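Local coordinates for protein trehalose-6-phosphate phosphatase (Candida albicans, PDB 5DXF) that belongs to glycosyltransferase family 20 and probably adopts the GT-B fold, in which two Rossmann-like domains face each other, at residues L34-L40 and T83-T89. Sequence-based numbering, arbitrary orientation.
Sequences LNVMTSL and THLIAWT
Val36 and Ile86 pair at the middle of two adjacent parallel strands, 34-37 and 84-88, which a beta-alpha-beta crossover through helix 66-76 joins in the mixed, largely parallel sheet of what is probably the N-terminal Rossmann-like domain of the GT-B fold. Asn35 bonds strand 84-88 through both its backbone N and its backbone O: its N donates to His84 O (3.1 Å), while its O receives Ile86 N (3.0 Å). Met37 N continues the pattern to Ile86 O at 2.9 Å. The chain then turns at Thr38, and Leu40 N regains the neighbouring segment by bonding Trp88 O (2.9 Å). With CG1 anti to the backbone N (chi1 -153°), Val36 lies alongside Ile86, its CG1 3.5 Å from Ile86 CG2. Leu34 CD2 rests 3.7 Å from His84 CB on this same face. On the reverse face, Leu85 CD1 packs 3.9 Å from Asn35 CB. At the turn, Thr38 O meets the edge of the Trp88 indole in its plane, 3.8 Å from CE3. Strand 200-204 flanks strand 34-37, and its His204 hydrogen-bonds Asn35 OD1. Helix 66-76 packs on Asn35, Met37 and Leu85, whereas helix 173-194 lies against Val36, Ile86 and Trp88.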
ATOM      1  N   LEU A  34     -12.005   3.657  16.786  1.00 85.06           N
ATOM      2  CA  LEU A  34     -11.598   2.280  16.589  1.00 93.35           C
ATOM      3  C   LEU A  34     -11.084   2.070  15.178  1.00 88.63           C
ATOM      4  O   LEU A  34     -11.786   2.320  14.210  1.00 84.18           O
ATOM      5  CB  LEU A  34     -12.767   1.345  16.861  1.00 87.47           C
ATOM      6  CG  LEU A  34     -13.602   1.685  18.087  1.00 80.59           C
ATOM      7  CD1 LEU A  34     -14.378   0.463  18.525  1.00 80.89           C
ATOM      8  CD2 LEU A  34     -12.712   2.180  19.215  1.00 89.83           C
ATOM      9  N   ASN A  35      -9.860   1.573  15.071  1.00 87.54           N
ATOM     10  CA  ASN A  35      -9.254   1.331  13.781  1.00 76.85           C
ATOM     11  C   ASN A  35      -9.249  -0.144  13.593  1.00 82.49           C
ATOM     12  O   ASN A  35      -8.802  -0.866  14.464  1.00 88.57           O
ATOM     13  CB  ASN A  35      -7.825   1.834  13.756  1.00 82.45           C
ATOM     14  CG  ASN A  35      -7.527   2.657  12.535  1.00 79.53           C
ATOM     15  OD1 ASN A  35      -8.431   3.090  11.837  1.00 80.82           O
ATOM     16  ND2 ASN A  35      -6.257   2.885  12.273  1.00 74.20           N
ATOM     17  N   VAL A  36      -9.773  -0.594  12.467  1.00 80.33           N
ATOM     18  CA  VAL A  36      -9.934  -2.015  12.230  1.00 80.15           C
ATOM     19  C   VAL A  36      -9.117  -2.441  11.028  1.00 76.15           C
ATOM     20  O   VAL A  36      -9.168  -1.811   9.989  1.00 77.25           O
ATOM     21  CB  VAL A  36     -11.407  -2.399  12.026  1.00 86.76           C
ATOM     22  CG1 VAL A  36     -11.623  -3.840  12.448  1.00 94.13           C
ATOM     23  CG2 VAL A  36     -12.328  -1.478  12.808  1.00 78.80           C
ATOM     24  N   MET A  37      -8.362  -3.516  11.182  1.00 75.76           N
ATOM     25  CA  MET A  37      -7.364  -3.901  10.204  1.00 73.62           C
ATOM     26  C   MET A  37      -7.351  -5.386   9.889  1.00 77.18           C
ATOM     27  O   MET A  37      -7.887  -6.191  10.639  1.00 79.82           O
ATOM     28  CB  MET A  37      -5.989  -3.494  10.710  1.00 20.00           C
ATOM     29  CG  MET A  37      -5.374  -2.335   9.965  1.00 20.00           C
ATOM     30  SD  MET A  37      -4.110  -1.564  10.966  1.00 20.00           S
ATOM     31  CE  MET A  37      -4.520   0.152  10.712  1.00 20.00           C
ATOM     32  N   THR A  38      -6.742  -5.744   8.764  1.00 72.62           N
ATOM     33  CA  THR A  38      -6.561  -7.146   8.420  1.00 80.69           C
ATOM     34  C   THR A  38      -5.683  -7.845   9.437  1.00 76.05           C
ATOM     35  O   THR A  38      -5.978  -8.945   9.865  1.00 78.98           O
ATOM     36  CB  THR A  38      -5.882  -7.308   7.050  1.00 74.09           C
ATOM     37  OG1 THR A  38      -6.692  -6.725   6.029  1.00 73.28           O
ATOM     38  CG2 THR A  38      -5.674  -8.762   6.733  1.00 66.99           C
ATOM     39  N   SER A  39      -4.579  -7.228   9.799  1.00 76.81           N
ATOM     40  CA  SER A  39      -3.669  -7.885  10.709  1.00 84.41           C
ATOM     41  C   SER A  39      -3.025  -6.895  11.644  1.00 90.52           C
ATOM     42  O   SER A  39      -2.891  -5.723  11.317  1.00 85.59           O
ATOM     43  CB  SER A  39      -2.602  -8.643   9.927  1.00 85.88           C
ATOM     44  OG  SER A  39      -1.574  -7.775   9.502  1.00 89.53           O
ATOM     45  N   LEU A  40      -2.612  -7.386  12.804  1.00 89.21           N
ATOM     46  CA  LEU A  40      -1.917  -6.571  13.784  1.00 89.04           C
ATOM     47  C   LEU A  40      -0.546  -6.152  13.276  1.00 79.86           C
ATOM     48  O   LEU A  40       0.081  -6.866  12.511  1.00 78.81           O
ATOM     49  CB  LEU A  40      -1.799  -7.318  15.110  1.00 88.52           C
ATOM     50  CG  LEU A  40      -2.917  -7.076  16.127  1.00 86.63           C
ATOM     51  CD1 LEU A  40      -4.254  -7.498  15.560  1.00 82.36           C
ATOM     52  CD2 LEU A  40      -2.644  -7.816  17.419  1.00 89.67           C
ATOM     53  N   THR A  83      -7.205   5.802  20.720  1.00109.96           N
ATOM     54  CA  THR A  83      -7.611   4.771  19.778  1.00102.98           C
ATOM     55  C   THR A  83      -7.525   3.354  20.323  1.00100.14           C
ATOM     56  O   THR A  83      -6.683   3.040  21.147  1.00 99.38           O
ATOM     57  CB  THR A  83      -6.839   4.885  18.454  1.00 99.50           C
ATOM     58  OG1 THR A  83      -7.163   6.130  17.828  1.00 93.19           O
ATOM     59  CG2 THR A  83      -7.214   3.762  17.515  1.00 91.38           C
ATOM     60  N   HIS A  84      -8.411   2.505  19.833  1.00102.05           N
ATOM     61  CA  HIS A  84      -8.419   1.097  20.165  1.00 98.77           C
ATOM     62  C   HIS A  84      -8.235   0.384  18.849  1.00 96.25           C
ATOM     63  O   HIS A  84      -8.762   0.823  17.841  1.00101.56           O
ATOM     64  CB  HIS A  84      -9.749   0.706  20.795  1.00 99.19           C
ATOM     65  CG  HIS A  84      -9.887   1.125  22.226  1.00104.06           C
ATOM     66  ND1 HIS A  84     -10.111   2.430  22.603  1.00107.61           N
ATOM     67  CD2 HIS A  84      -9.834   0.407  23.372  1.00100.38           C
ATOM     68  CE1 HIS A  84     -10.191   2.498  23.917  1.00101.07           C
ATOM     69  NE2 HIS A  84     -10.025   1.285  24.408  1.00100.36           N
ATOM     70  N   LEU A  85      -7.460  -0.690  18.841  1.00 95.84           N
ATOM     71  CA  LEU A  85      -7.128  -1.365  17.597  1.00 93.56           C
ATOM     72  C   LEU A  85      -7.719  -2.762  17.531  1.00 94.38           C
ATOM     73  O   LEU A  85      -7.527  -3.572  18.426  1.00 95.43           O
ATOM     74  CB  LEU A  85      -5.611  -1.434  17.431  1.00 94.95           C
ATOM     75  CG  LEU A  85      -5.092  -1.969  16.104  1.00 83.73           C
ATOM     76  CD1 LEU A  85      -5.894  -1.380  14.964  1.00 77.73           C
ATOM     77  CD2 LEU A  85      -3.620  -1.653  15.945  1.00 75.21           C
ATOM     78  N   ILE A  86      -8.452  -3.018  16.454  1.00 93.36           N
ATOM     79  CA  ILE A  86      -9.100  -4.298  16.237  1.00 93.46           C
ATOM     80  C   ILE A  86      -8.504  -5.002  15.027  1.00 89.45           C
ATOM     81  O   ILE A  86      -8.596  -4.504  13.921  1.00 85.07           O
ATOM     82  CB  ILE A  86     -10.595  -4.074  15.978  1.00 94.12           C
ATOM     83  CG1 ILE A  86     -11.259  -3.482  17.215  1.00 95.95           C
ATOM     84  CG2 ILE A  86     -11.281  -5.363  15.570  1.00101.41           C
ATOM     85  CD1 ILE A  86     -12.740  -3.238  17.054  1.00 91.26           C
ATOM     86  N   ALA A  87      -7.926  -6.175  15.243  1.00 90.98           N
ATOM     87  CA  ALA A  87      -7.266  -6.920  14.179  1.00 86.51           C
ATOM     88  C   ALA A  87      -7.014  -8.388  14.523  1.00 86.63           C
ATOM     89  O   ALA A  87      -7.214  -8.820  15.645  1.00 89.38           O
ATOM     90  CB  ALA A  87      -5.982  -6.232  13.768  1.00 82.69           C
ATOM     91  N   TRP A  88      -6.572  -9.149  13.537  1.00 91.72           N
ATOM     92  CA  TRP A  88      -6.248 -10.560  13.716  1.00 96.34           C
ATOM     93  C   TRP A  88      -4.783 -10.732  13.390  1.00 91.45           C
ATOM     94  O   TRP A  88      -4.183  -9.859  12.781  1.00 89.45           O
ATOM     95  CB  TRP A  88      -7.080 -11.422  12.767  1.00 93.36           C
ATOM     96  CG  TRP A  88      -6.543 -12.814  12.540  1.00 89.71           C
ATOM     97  CD1 TRP A  88      -6.647 -13.866  13.380  1.00 90.95           C
ATOM     98  CD2 TRP A  88      -5.844 -13.293  11.384  1.00 86.49           C
ATOM     99  NE1 TRP A  88      -6.052 -14.970  12.834  1.00 88.96           N
ATOM    100  CE2 TRP A  88      -5.551 -14.641  11.607  1.00 85.05           C
ATOM    101  CE3 TRP A  88      -5.433 -12.708  10.187  1.00 82.26           C
ATOM    102  CZ2 TRP A  88      -4.869 -15.412  10.682  1.00 79.35           C
ATOM    103  CZ3 TRP A  88      -4.759 -13.475   9.279  1.00 72.42           C
ATOM    104  CH2 TRP A  88      -4.486 -14.808   9.527  1.00 71.49           C
ATOM    105  N   THR A  89      -4.209 -11.839  13.840  1.00 89.75           N
ATOM    106  CA  THR A  89      -2.863 -12.222  13.456  1.00 94.73           C
ATOM    107  C   THR A  89      -2.743 -13.722  13.188  1.00 95.21           C
ATOM    108  O   THR A  89      -3.021 -14.517  14.082  1.00 89.90           O
ATOM    109  CB  THR A  89      -1.932 -11.912  14.608  1.00 20.00           C
ATOM    110  OG1 THR A  89      -2.225 -12.816  15.681  1.00 20.00           O
ATOM    111  CG2 THR A  89      -2.177 -10.503  15.077  1.00 20.00           C
TER